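Long-range contacts in protein (thiaminase I) (Bacillus subtilis, PDB 3THI), which catalyses the breakdown of thiamin, transferring its pyrimidine portion from the thiazole to another base or nucleophile: residues A[4-9]-A[48-53]; A[67-72]-A[265-270]; A[19-24]-A[32-37]. All blocks are in the same frame, centred on the assembly; numbering follows the deposited sequence.

Contact 1. Residues A[4-9]-A[48-53]; sequences KVAIYP and DDLDVF
Backbone bonds tie Lys-4 and Ala-6 to Val-52 and set two strands side by side in parallel. Val-52 N donates to Lys-4 O at 3.2 Å, and Ala-6 N donates to Val-52 O at 2.9 Å. Asp-51 N adds a weak bond to the same Lys-4 O. Side-chain polar contacts carry the pairing further: Asp-51 OD2 takes up Lys-4 N at 3.0 Å, a nearly straight bond (163°) on the anti side of the carboxylate, whose OD1 is bonded to Thr-272. The lysine chain, extended beyond CG, passes over Asp-49 O and brings NZ within 3.1 Å of Asp-49 OD2, a salt bridge made from above the carboxylate plane. With an alanine in place of the lysine the ammonium group is gone, and the Asp-49 carboxylate would probably be left without its mate and freer to turn. Apolar contacts line both faces. Val-5 CG1 lies alongside Val-52 CB (3.9 Å), on the face covered by Met-285 of helix 275-286; on the other, Ala-6 CB meets Leu-50 CD1 (3.9 Å) and Phe-53 CB (4.0 Å) near Trp-39. Strand 2-6 flanked by parallel strands 33-36 and 52-56 is consistent with a lobe of the periplasmic-binding-protein fold.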
ATOM      1  N   LYS A   4      14.840  -3.952  19.045  1.00 18.20           N
ATOM      2  CA  LYS A   4      14.546  -2.703  18.346  1.00 17.16           C
ATOM      3  C   LYS A   4      13.636  -3.077  17.178  1.00 19.18           C
ATOM      4  O   LYS A   4      13.986  -3.911  16.329  1.00 18.19           O
ATOM      5  CB  LYS A   4      15.816  -2.005  17.866  1.00 17.36           C
ATOM      6  CG  LYS A   4      16.614  -1.397  18.999  1.00 20.11           C
ATOM      7  CD  LYS A   4      17.832  -0.628  18.512  1.00 24.68           C
ATOM      8  CE  LYS A   4      18.613  -0.071  19.704  1.00 29.02           C
ATOM      9  NZ  LYS A   4      19.882   0.619  19.339  1.00 33.66           N
ATOM     10  N   VAL A   5      12.451  -2.478  17.170  1.00 18.16           N
ATOM     11  CA  VAL A   5      11.437  -2.779  16.179  1.00 17.95           C
ATOM     12  C   VAL A   5      10.960  -1.527  15.499  1.00 20.03           C
ATOM     13  O   VAL A   5      10.849  -0.481  16.135  1.00 21.38           O
ATOM     14  CB  VAL A   5      10.176  -3.376  16.855  1.00 21.13           C
ATOM     15  CG1 VAL A   5       9.379  -4.219  15.871  1.00 16.85           C
ATOM     16  CG2 VAL A   5      10.542  -4.154  18.092  1.00 26.05           C
ATOM     17  N   ALA A   6      10.616  -1.655  14.223  1.00 19.01           N
ATOM     18  CA  ALA A   6      10.084  -0.537  13.456  1.00 20.80           C
ATOM     19  C   ALA A   6       8.826  -0.984  12.718  1.00 22.38           C
ATOM     20  O   ALA A   6       8.866  -1.943  11.938  1.00 24.19           O
ATOM     21  CB  ALA A   6      11.114  -0.012  12.466  1.00 15.18           C
ATOM     22  N   ILE A   7       7.697  -0.351  13.036  1.00 21.43           N
ATOM     23  CA  ILE A   7       6.433  -0.653  12.361  1.00 18.20           C
ATOM     24  C   ILE A   7       6.370   0.161  11.055  1.00 15.22           C
ATOM     25  O   ILE A   7       7.189   1.065  10.844  1.00 15.31           O
ATOM     26  CB  ILE A   7       5.187  -0.384  13.281  1.00 17.45           C
ATOM     27  CG1 ILE A   7       5.193   1.029  13.871  1.00 15.73           C
ATOM     28  CG2 ILE A   7       5.153  -1.391  14.399  1.00 17.49           C
ATOM     29  CD1 ILE A   7       4.696   2.103  12.941  1.00 16.51           C
ATOM     30  N   TYR A   8       5.456  -0.192  10.156  1.00 13.75           N
ATOM     31  CA  TYR A   8       5.332   0.536   8.890  1.00 14.30           C
ATOM     32  C   TYR A   8       4.786   1.941   9.166  1.00 12.33           C
ATOM     33  O   TYR A   8       3.664   2.099   9.631  1.00 13.87           O
ATOM     34  CB  TYR A   8       4.433  -0.222   7.915  1.00 11.76           C
ATOM     35  CG  TYR A   8       4.520   0.309   6.511  1.00 11.09           C
ATOM     36  CD1 TYR A   8       5.695   0.182   5.765  1.00 12.81           C
ATOM     37  CD2 TYR A   8       3.435   0.952   5.928  1.00 14.18           C
ATOM     38  CE1 TYR A   8       5.779   0.688   4.469  1.00 13.38           C
ATOM     39  CE2 TYR A   8       3.507   1.460   4.637  1.00 13.49           C
ATOM     40  CZ  TYR A   8       4.677   1.329   3.915  1.00 15.73           C
ATOM     41  OH  TYR A   8       4.737   1.862   2.650  1.00 20.92           O
ATOM     42  N   PRO A   9       5.580   2.979   8.873  1.00 13.86           N
ATOM     43  CA  PRO A   9       5.186   4.372   9.105  1.00 15.84           C
ATOM     44  C   PRO A   9       4.073   4.945   8.240  1.00 17.30           C
ATOM     45  O   PRO A   9       3.401   5.894   8.647  1.00 15.34           O
ATOM     46  CB  PRO A   9       6.503   5.132   8.909  1.00 13.54           C
ATOM     47  CG  PRO A   9       7.165   4.344   7.827  1.00 17.13           C
ATOM     48  CD  PRO A   9       6.924   2.906   8.269  1.00 15.32           C
ATOM     49  N   ASP A  48      21.966  -2.032  11.369  1.00 19.26           N
ATOM     50  CA  ASP A  48      22.456  -3.261  11.983  1.00 21.84           C
ATOM     51  C   ASP A  48      21.762  -3.615  13.303  1.00 21.73           C
ATOM     52  O   ASP A  48      21.592  -4.796  13.629  1.00 21.39           O
ATOM     53  CB  ASP A  48      23.967  -3.162  12.229  1.00 28.67           C
ATOM     54  CG  ASP A  48      24.786  -3.212  10.946  1.00 32.56           C
ATOM     55  OD1 ASP A  48      24.263  -2.876   9.857  1.00 32.48           O
ATOM     56  OD2 ASP A  48      25.974  -3.585  11.048  1.00 33.31           O
ATOM     57  N   ASP A  49      21.364  -2.596  14.058  1.00 22.82           N
ATOM     58  CA  ASP A  49      20.715  -2.824  15.346  1.00 21.57           C
ATOM     59  C   ASP A  49      19.181  -2.824  15.351  1.00 17.38           C
ATOM     60  O   ASP A  49      18.557  -2.874  16.407  1.00 15.35           O
ATOM     61  CB  ASP A  49      21.298  -1.899  16.428  1.00 25.69           C
ATOM     62  CG  ASP A  49      21.225  -0.422  16.068  1.00 29.35           C
ATOM     63  OD1 ASP A  49      20.713  -0.060  14.983  1.00 34.06           O
ATOM     64  OD2 ASP A  49      21.695   0.391  16.893  1.00 32.54           O
ATOM     65  N   LEU A  50      18.584  -2.752  14.166  1.00 14.81           N
ATOM     66  CA  LEU A  50      17.133  -2.803  14.034  1.00 14.17           C
ATOM     67  C   LEU A  50      16.826  -4.279  13.798  1.00 16.17           C
ATOM     68  O   LEU A  50      17.101  -4.820  12.718  1.00 14.60           O
ATOM     69  CB  LEU A  50      16.658  -1.973  12.851  1.00 10.97           C
ATOM     70  CG  LEU A  50      15.140  -1.874  12.691  1.00  9.13           C
ATOM     71  CD1 LEU A  50      14.514  -1.274  13.948  1.00 15.57           C
ATOM     72  CD2 LEU A  50      14.833  -1.008  11.482  1.00 12.67           C
ATOM     73  N   ASP A  51      16.280  -4.923  14.826  1.00 13.59           N
ATOM     74  CA  ASP A  51      15.975  -6.349  14.794  1.00 13.36           C
ATOM     75  C   ASP A  51      14.813  -6.801  13.934  1.00 11.75           C
ATOM     76  O   ASP A  51      14.922  -7.799  13.233  1.00 12.97           O
ATOM     77  CB  ASP A  51      15.780  -6.862  16.217  1.00 14.91           C
ATOM     78  CG  ASP A  51      16.983  -6.609  17.083  1.00 16.32           C
ATOM     79  OD1 ASP A  51      18.100  -6.994  16.672  1.00 19.30           O
ATOM     80  OD2 ASP A  51      16.810  -5.999  18.160  1.00 15.47           O
ATOM     81  N   VAL A  52      13.679  -6.121  14.056  1.00 14.46           N
ATOM     82  CA  VAL A  52      12.474  -6.455  13.295  1.00 13.25           C
ATOM     83  C   VAL A  52      11.927  -5.151  12.726  1.00 13.01           C
ATOM     84  O   VAL A  52      11.916  -4.123  13.399  1.00 14.20           O
ATOM     85  CB  VAL A  52      11.400  -7.133  14.187  1.00 14.30           C
ATOM     86  CG1 VAL A  52      10.187  -7.526  13.363  1.00 18.96           C
ATOM     87  CG2 VAL A  52      11.971  -8.369  14.847  1.00 17.63           C
ATOM     88  N   PHE A  53      11.456  -5.205  11.493  1.00 10.20           N
ATOM     89  CA  PHE A  53      10.952  -4.017  10.834  1.00 12.38           C
ATOM     90  C   PHE A  53       9.998  -4.395   9.723  1.00 13.55           C
ATOM     91  O   PHE A  53      10.048  -5.507   9.192  1.00 15.96           O
ATOM     92  CB  PHE A  53      12.125  -3.210  10.256  1.00  8.25           C
ATOM     93  CG  PHE A  53      13.154  -4.058   9.563  1.00 10.07           C
ATOM     94  CD1 PHE A  53      13.004  -4.414   8.228  1.00 11.49           C
ATOM     95  CD2 PHE A  53      14.249  -4.554  10.264  1.00 12.38           C
ATOM     96  CE1 PHE A  53      13.932  -5.256   7.610  1.00 11.96           C
ATOM     97  CE2 PHE A  53      15.177  -5.395   9.655  1.00 12.45           C
ATOM     98  CZ  PHE A  53      15.019  -5.747   8.329  1.00 12.80           C
TER

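Contact 2. Residues A[67-72]-A[265-270]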
ATOM      1  N   GLY A  67      21.806  -9.156   1.623  1.00 11.67           N
ATOM      2  CA  GLY A  67      22.092  -9.931   2.824  1.00 13.44           C
ATOM      3  C   GLY A  67      21.649  -9.304   4.140  1.00 16.54           C
ATOM      4  O   GLY A  67      22.185  -9.628   5.203  1.00 18.07           O
ATOM      5  N   TYR A  68      20.643  -8.436   4.066  1.00 16.68           N
ATOM      6  CA  TYR A  68      20.094  -7.731   5.226  1.00 16.96           C
ATOM      7  C   TYR A  68      19.070  -8.529   6.032  1.00 15.64           C
ATOM      8  O   TYR A  68      18.925  -8.331   7.238  1.00 12.07           O
ATOM      9  CB  TYR A  68      19.389  -6.454   4.762  1.00 16.19           C
ATOM     10  CG  TYR A  68      20.295  -5.305   4.456  1.00 16.02           C
ATOM     11  CD1 TYR A  68      21.157  -4.810   5.420  1.00 21.52           C
ATOM     12  CD2 TYR A  68      20.263  -4.682   3.215  1.00 20.55           C
ATOM     13  CE1 TYR A  68      21.968  -3.715   5.161  1.00 25.57           C
ATOM     14  CE2 TYR A  68      21.073  -3.583   2.942  1.00 22.40           C
ATOM     15  CZ  TYR A  68      21.922  -3.106   3.921  1.00 22.95           C
ATOM     16  OH  TYR A  68      22.726  -2.021   3.673  1.00 30.50           O
ATOM     17  N   LEU A  69      18.348  -9.410   5.348  1.00 15.40           N
ATOM     18  CA  LEU A  69      17.276 -10.168   5.968  1.00 14.01           C
ATOM     19  C   LEU A  69      17.555 -11.603   6.350  1.00 16.36           C
ATOM     20  O   LEU A  69      18.441 -12.250   5.797  1.00 15.82           O
ATOM     21  CB  LEU A  69      16.039 -10.115   5.075  1.00 11.69           C
ATOM     22  CG  LEU A  69      15.649  -8.730   4.552  1.00 10.43           C
ATOM     23  CD1 LEU A  69      14.337  -8.842   3.786  1.00 11.90           C
ATOM     24  CD2 LEU A  69      15.525  -7.715   5.700  1.00 10.79           C
ATOM     25  N   LEU A  70      16.803 -12.059   7.350  1.00 14.47           N
ATOM     26  CA  LEU A  70      16.893 -13.413   7.859  1.00 13.41           C
ATOM     27  C   LEU A  70      15.649 -14.139   7.344  1.00 13.84           C
ATOM     28  O   LEU A  70      14.527 -13.740   7.635  1.00 15.33           O
ATOM     29  CB  LEU A  70      16.922 -13.404   9.393  1.00 12.23           C
ATOM     30  CG  LEU A  70      17.317 -14.740  10.024  1.00 16.54           C
ATOM     31  CD1 LEU A  70      18.764 -15.066   9.660  1.00 12.35           C
ATOM     32  CD2 LEU A  70      17.123 -14.679  11.540  1.00 14.45           C
ATOM     33  N   PRO A  71      15.838 -15.216   6.561  1.00 15.19           N
ATOM     34  CA  PRO A  71      14.688 -15.955   6.024  1.00 12.89           C
ATOM     35  C   PRO A  71      13.858 -16.693   7.062  1.00 16.68           C
ATOM     36  O   PRO A  71      14.350 -17.069   8.136  1.00 17.66           O
ATOM     37  CB  PRO A  71      15.337 -16.922   5.036  1.00 12.99           C
ATOM     38  CG  PRO A  71      16.674 -17.211   5.691  1.00 11.42           C
ATOM     39  CD  PRO A  71      17.113 -15.838   6.156  1.00  9.35           C
ATOM     40  N   PHE A  72      12.577 -16.853   6.744  1.00 17.79           N
ATOM     41  CA  PHE A  72      11.649 -17.577   7.598  1.00 19.32           C
ATOM     42  C   PHE A  72      11.426 -18.982   7.018  1.00 20.07           C
ATOM     43  O   PHE A  72      10.957 -19.130   5.888  1.00 18.10           O
ATOM     44  CB  PHE A  72      10.292 -16.867   7.663  1.00 18.21           C
ATOM     45  CG  PHE A  72      10.312 -15.561   8.403  1.00 18.67           C
ATOM     46  CD1 PHE A  72      10.736 -14.399   7.772  1.00 15.23           C
ATOM     47  CD2 PHE A  72       9.863 -15.485   9.721  1.00 18.30           C
ATOM     48  CE1 PHE A  72      10.712 -13.180   8.435  1.00 14.79           C
ATOM     49  CE2 PHE A  72       9.833 -14.274  10.394  1.00 13.93           C
ATOM     50  CZ  PHE A  72      10.259 -13.115   9.746  1.00 15.96           C
ATOM     51  N   VAL A 265       5.754  -6.102   4.486  1.00 10.86           N
ATOM     52  CA  VAL A 265       6.072  -7.320   5.202  1.00 12.68           C
ATOM     53  C   VAL A 265       6.986  -7.085   6.388  1.00 13.25           C
ATOM     54  O   VAL A 265       7.805  -6.161   6.386  1.00 14.05           O
ATOM     55  CB  VAL A 265       6.739  -8.348   4.275  1.00  8.36           C
ATOM     56  CG1 VAL A 265       5.756  -8.808   3.231  1.00 10.38           C
ATOM     57  CG2 VAL A 265       8.001  -7.749   3.630  1.00  5.64           C
ATOM     58  N   VAL A 266       6.808  -7.913   7.413  1.00 10.99           N
ATOM     59  CA  VAL A 266       7.635  -7.833   8.610  1.00 13.21           C
ATOM     60  C   VAL A 266       8.828  -8.755   8.378  1.00 13.11           C
ATOM     61  O   VAL A 266       8.655  -9.960   8.128  1.00 12.26           O
ATOM     62  CB  VAL A 266       6.880  -8.310   9.882  1.00 10.45           C
ATOM     63  CG1 VAL A 266       7.607  -7.825  11.128  1.00  7.60           C
ATOM     64  CG2 VAL A 266       5.431  -7.846   9.859  1.00  3.85           C
ATOM     65  N   SER A 267      10.030  -8.178   8.421  1.00 13.82           N
ATOM     66  CA  SER A 267      11.256  -8.944   8.217  1.00 13.28           C
ATOM     67  C   SER A 267      12.174  -8.864   9.426  1.00 13.30           C
ATOM     68  O   SER A 267      11.985  -8.023  10.299  1.00 11.04           O
ATOM     69  CB  SER A 267      11.975  -8.491   6.942  1.00 10.95           C
ATOM     70  OG  SER A 267      11.170  -8.783   5.814  1.00 11.57           O
ATOM     71  N   VAL A 268      13.144  -9.772   9.478  1.00 12.51           N
ATOM     72  CA  VAL A 268      14.096  -9.850  10.578  1.00 11.83           C
ATOM     73  C   VAL A 268      15.510  -9.586  10.071  1.00 13.43           C
ATOM     74  O   VAL A 268      15.915 -10.096   9.030  1.00 12.85           O
ATOM     75  CB  VAL A 268      14.046 -11.248  11.238  1.00  9.91           C
ATOM     76  CG1 VAL A 268      15.119 -11.382  12.293  1.00  6.41           C
ATOM     77  CG2 VAL A 268      12.668 -11.503  11.823  1.00  7.57           C
ATOM     78  N   ASN A 269      16.251  -8.780  10.817  1.00 13.63           N
ATOM     79  CA  ASN A 269      17.619  -8.441  10.462  1.00 13.82           C
ATOM     80  C   ASN A 269      18.501  -9.682  10.529  1.00 13.56           C
ATOM     81  O   ASN A 269      18.454 -10.421  11.501  1.00 11.18           O
ATOM     82  CB  ASN A 269      18.144  -7.386  11.433  1.00 14.24           C
ATOM     83  CG  ASN A 269      19.313  -6.611  10.875  1.00 12.36           C
ATOM     84  OD1 ASN A 269      20.244  -7.188  10.312  1.00 13.98           O
ATOM     85  ND2 ASN A 269      19.265  -5.296  11.014  1.00 11.83           N
ATOM     86  N   SER A 270      19.323  -9.904   9.506  1.00 16.23           N
ATOM     87  CA  SER A 270      20.208 -11.069   9.504  1.00 16.44           C
ATOM     88  C   SER A 270      21.245 -10.964  10.606  1.00 13.52           C
ATOM     89  O   SER A 270      21.799 -11.968  11.032  1.00 13.77           O
ATOM     90  CB  SER A 270      20.910 -11.245   8.148  1.00 20.69           C
ATOM     91  OG  SER A 270      21.779 -10.166   7.863  1.00 28.69           O
TER
HETATM   92  O   HOH W   1      13.334 -11.454   7.076  1.00 17.76           O
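Leu-70 N bonds to Val-268 O at 2.7 Å where the short, weakly bonded strand 69-70 runs antiparallel along the edge of strand 260-269, in what is probably a lobe of the periplasmic-binding-protein type. Ser-270 grips the start of segment 67-72 twice: its N reaches Tyr-68 O at 2.8 Å, and its OG donates to Gly-67 O at 2.7 Å. Having OG between the backbone N and the carbonyl carbon (chi1 64°) turns the hydroxyl onto that carbonyl. Gly-67 itself ends helix 60-65 in a Schellman motif, so the serine holds the chain just as it leaves the helix. Among the apolar groups, Leu-70 CD2 lies beside Val-268 CG1 (3.9 Å), while the Phe-72 side chain crosses that valine at about a right angle, CZ 3.6 Å from CG2. Leu-69 CD2 rests on Ser-267 CB at 3.8 Å. Farther out, Ser-267 OG is bonded to Tyr-98 O of strand 96-112, Ala-278 of helix 275-286 packs on Val-268, and Ala-282 of that helix on Phe-72. Beyond the direct backbone bonds a water completes the junction, donating to Leu-70 O at 2.6 Å and accepting from Val-268 N at 2.9 Å.

Contact 3. Residues A[19-24]-A[32-37]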
ATOM      1  N   ALA A  19       1.050   0.300  19.660  1.00 17.78           N
ATOM      2  CA  ALA A  19       0.320  -0.157  20.835  1.00 17.49           C
ATOM      3  C   ALA A  19      -0.136  -1.599  20.654  1.00 18.95           C
ATOM      4  O   ALA A  19       0.026  -2.426  21.559  1.00 19.05           O
ATOM      5  CB  ALA A  19      -0.865   0.739  21.102  1.00 19.35           C
ATOM      6  N   ALA A  20      -0.658  -1.910  19.469  1.00 17.18           N
ATOM      7  CA  ALA A  20      -1.130  -3.258  19.166  1.00 18.33           C
ATOM      8  C   ALA A  20       0.011  -4.257  19.338  1.00 17.74           C
ATOM      9  O   ALA A  20      -0.134  -5.269  20.037  1.00 18.92           O
ATOM     10  CB  ALA A  20      -1.699  -3.328  17.727  1.00 14.71           C
ATOM     11  N   VAL A  21       1.159  -3.938  18.741  1.00 17.65           N
ATOM     12  CA  VAL A  21       2.332  -4.795  18.817  1.00 16.19           C
ATOM     13  C   VAL A  21       2.843  -5.004  20.246  1.00 17.93           C
ATOM     14  O   VAL A  21       3.130  -6.136  20.647  1.00 17.04           O
ATOM     15  CB  VAL A  21       3.456  -4.261  17.919  1.00 14.47           C
ATOM     16  CG1 VAL A  21       4.737  -5.063  18.127  1.00  9.91           C
ATOM     17  CG2 VAL A  21       3.020  -4.340  16.468  1.00  9.05           C
ATOM     18  N   LEU A  22       2.937  -3.919  21.013  1.00 21.20           N
ATOM     19  CA  LEU A  22       3.412  -3.987  22.398  1.00 19.84           C
ATOM     20  C   LEU A  22       2.497  -4.866  23.237  1.00 18.39           C
ATOM     21  O   LEU A  22       2.959  -5.775  23.923  1.00 18.97           O
ATOM     22  CB  LEU A  22       3.490  -2.590  23.021  1.00 20.65           C
ATOM     23  CG  LEU A  22       4.078  -2.507  24.437  1.00 23.02           C
ATOM     24  CD1 LEU A  22       5.579  -2.791  24.381  1.00 20.48           C
ATOM     25  CD2 LEU A  22       3.821  -1.125  25.037  1.00 22.84           C
ATOM     26  N   ASP A  23       1.195  -4.627  23.132  1.00 17.88           N
ATOM     27  CA  ASP A  23       0.217  -5.400  23.879  1.00 17.10           C
ATOM     28  C   ASP A  23       0.298  -6.883  23.532  1.00 17.68           C
ATOM     29  O   ASP A  23       0.413  -7.727  24.423  1.00 17.50           O
ATOM     30  CB  ASP A  23      -1.190  -4.871  23.616  1.00 19.86           C
ATOM     31  CG  ASP A  23      -2.243  -5.566  24.452  1.00 22.39           C
ATOM     32  OD1 ASP A  23      -1.923  -6.032  25.572  1.00 27.29           O
ATOM     33  OD2 ASP A  23      -3.397  -5.638  23.987  1.00 25.21           O
ATOM     34  N   GLN A  24       0.257  -7.201  22.241  1.00 15.82           N
ATOM     35  CA  GLN A  24       0.330  -8.598  21.817  1.00 16.27           C
ATOM     36  C   GLN A  24       1.678  -9.261  22.150  1.00 17.95           C
ATOM     37  O   GLN A  24       1.720 -10.451  22.482  1.00 18.60           O
ATOM     38  CB  GLN A  24       0.011  -8.729  20.330  1.00 13.88           C
ATOM     39  CG  GLN A  24      -1.406  -8.333  19.987  1.00 13.77           C
ATOM     40  CD  GLN A  24      -2.431  -9.250  20.609  1.00 17.17           C
ATOM     41  OE1 GLN A  24      -2.213 -10.451  20.729  1.00 18.64           O
ATOM     42  NE2 GLN A  24      -3.565  -8.689  21.000  1.00 22.22           N
ATOM     43  N   VAL A  32      10.636  -9.334  27.577  1.00 29.27           N
ATOM     44  CA  VAL A  32      11.446  -8.858  26.469  1.00 27.31           C
ATOM     45  C   VAL A  32      10.940  -7.485  26.062  1.00 29.41           C
ATOM     46  O   VAL A  32       9.822  -7.337  25.550  1.00 31.73           O
ATOM     47  CB  VAL A  32      11.377  -9.813  25.266  1.00 27.90           C
ATOM     48  CG1 VAL A  32      12.296  -9.300  24.128  1.00 25.86           C
ATOM     49  CG2 VAL A  32      11.766 -11.219  25.709  1.00 20.14           C
ATOM     50  N   LYS A  33      11.784  -6.485  26.280  1.00 26.73           N
ATOM     51  CA  LYS A  33      11.450  -5.109  25.971  1.00 27.72           C
ATOM     52  C   LYS A  33      11.509  -4.795  24.478  1.00 27.16           C
ATOM     53  O   LYS A  33      12.310  -5.375  23.739  1.00 28.38           O
ATOM     54  CB  LYS A  33      12.381  -4.174  26.758  1.00 32.81           C
ATOM     55  CG  LYS A  33      12.065  -2.696  26.619  1.00 44.00           C
ATOM     56  CD  LYS A  33      12.971  -1.831  27.495  1.00 52.53           C
ATOM     57  CE  LYS A  33      12.779  -0.341  27.165  1.00 58.22           C
ATOM     58  NZ  LYS A  33      13.689   0.552  27.957  1.00 60.20           N
ATOM     59  N   LEU A  34      10.619  -3.909  24.037  1.00 23.00           N
ATOM     60  CA  LEU A  34      10.571  -3.476  22.645  1.00 22.40           C
ATOM     61  C   LEU A  34      10.961  -2.010  22.588  1.00 22.46           C
ATOM     62  O   LEU A  34      10.514  -1.218  23.417  1.00 21.00           O
ATOM     63  CB  LEU A  34       9.157  -3.637  22.061  1.00 19.94           C
ATOM     64  CG  LEU A  34       8.592  -5.046  21.862  1.00 19.63           C
ATOM     65  CD1 LEU A  34       7.290  -4.980  21.066  1.00 16.33           C
ATOM     66  CD2 LEU A  34       9.603  -5.909  21.118  1.00 16.58           C
ATOM     67  N   GLU A  35      11.854  -1.663  21.665  1.00 23.50           N
ATOM     68  CA  GLU A  35      12.258  -0.269  21.495  1.00 24.33           C
ATOM     69  C   GLU A  35      11.857   0.156  20.091  1.00 22.71           C
ATOM     70  O   GLU A  35      12.580  -0.093  19.123  1.00 20.91           O
ATOM     71  CB  GLU A  35      13.764  -0.073  21.697  1.00 27.83           C
ATOM     72  CG  GLU A  35      14.181   1.396  21.597  1.00 33.18           C
ATOM     73  CD  GLU A  35      15.655   1.647  21.897  1.00 39.15           C
ATOM     74  OE1 GLU A  35      16.212   1.022  22.831  1.00 38.84           O
ATOM     75  OE2 GLU A  35      16.252   2.495  21.198  1.00 43.08           O
ATOM     76  N   PHE A  36      10.675   0.754  19.982  1.00 20.86           N
ATOM     77  CA  PHE A  36      10.166   1.194  18.693  1.00 19.80           C
ATOM     78  C   PHE A  36      10.990   2.318  18.126  1.00 21.07           C
ATOM     79  O   PHE A  36      11.238   3.333  18.779  1.00 21.38           O
ATOM     80  CB  PHE A  36       8.703   1.579  18.791  1.00 16.05           C
ATOM     81  CG  PHE A  36       7.794   0.408  19.016  1.00 14.13           C
ATOM     82  CD1 PHE A  36       7.518  -0.036  20.303  1.00 13.39           C
ATOM     83  CD2 PHE A  36       7.200  -0.246  17.930  1.00 14.73           C
ATOM     84  CE1 PHE A  36       6.661  -1.110  20.514  1.00 15.60           C
ATOM     85  CE2 PHE A  36       6.342  -1.321  18.122  1.00 13.97           C
ATOM     86  CZ  PHE A  36       6.068  -1.757  19.422  1.00 14.59           C
ATOM     87  N   THR A  37      11.434   2.098  16.899  1.00 24.50           N
ATOM     88  CA  THR A  37      12.270   3.039  16.176  1.00 26.31           C
ATOM     89  C   THR A  37      11.545   3.525  14.934  1.00 22.70           C
ATOM     90  O   THR A  37      10.584   2.912  14.489  1.00 23.98           O
ATOM     91  CB  THR A  37      13.567   2.341  15.747  1.00 30.82           C
ATOM     92  OG1 THR A  37      14.084   1.596  16.860  1.00 38.80           O
ATOM     93  CG2 THR A  37      14.609   3.356  15.293  1.00 34.75           C
TER
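Val-21 and Leu-22 of helix 14-28 pack on Leu-34 and Phe-36 of strand 33-36, the second half of a beta-alpha-beta unit that begins with strand 2-6. It illustrates how such a unit is closed: the helix returns nearly antiparallel to the strand that follows it; their N-to-C directions differ by 169°, the axes of the short segments come no closer than 9.8 Å, and side chains fill the space between the backbones. Val-21 is central. Its CG1 is the branch that touches both partners, 3.9 Å from Leu-34 CD1 and 3.8 Å from Phe-36 CZ. The phenylalanine offers its edge rather than a face; Val-21 CB lies in the plane of the ring, 3.9 Å from CZ. Leu-34 CG stands anti to the carbonyl carbon (chi1 -67°) and CD1 continues outward from there (chi2 -171°), which carries that methyl to the helix; the Leu-34 and Val-21 side chains cross at about a right angle. Leu-22 lies more loosely against the same pair, with CD1 4.3 Å from Leu-34 CD1 and CB 4.3 Å from Phe-36 CE1. Met-285 and Leu-281 of helix 275-286 extend the apolar layer past Val-21 and Leu-34 respectively, and Ile-7 touches Phe-36. Nearby, Trp-25 NE1 bonds to Val-32 O, but no hydrogen bond links residues 19-24 to 32-37, so these side chains hold by shape and buried hydrocarbon.

From the N terminus, the chain lays down strand 2-6, turns through helix 14-28 and comes back along strand 33-36. Contact 3 closes the short loop between the last two. That loop is nested inside the longer one closed by contact 1, where strand 52-56 settles on the other side of strand 2-6. Contact 2 opens afterwards and spans nearly two hundred residues before strand 260-269 returns to meet segment 67-72. The returning strand also borders strand 52-56, with Asn-269 ND2 2.8 Å from Leu-50 O, so contacts 1 and 2 touch. Val-5 O, 2.8 Å from Thr-37 N, joins contact 1 to contact 3. Contacts 2 and 3 stay about 8 Å apart at their nearest atoms.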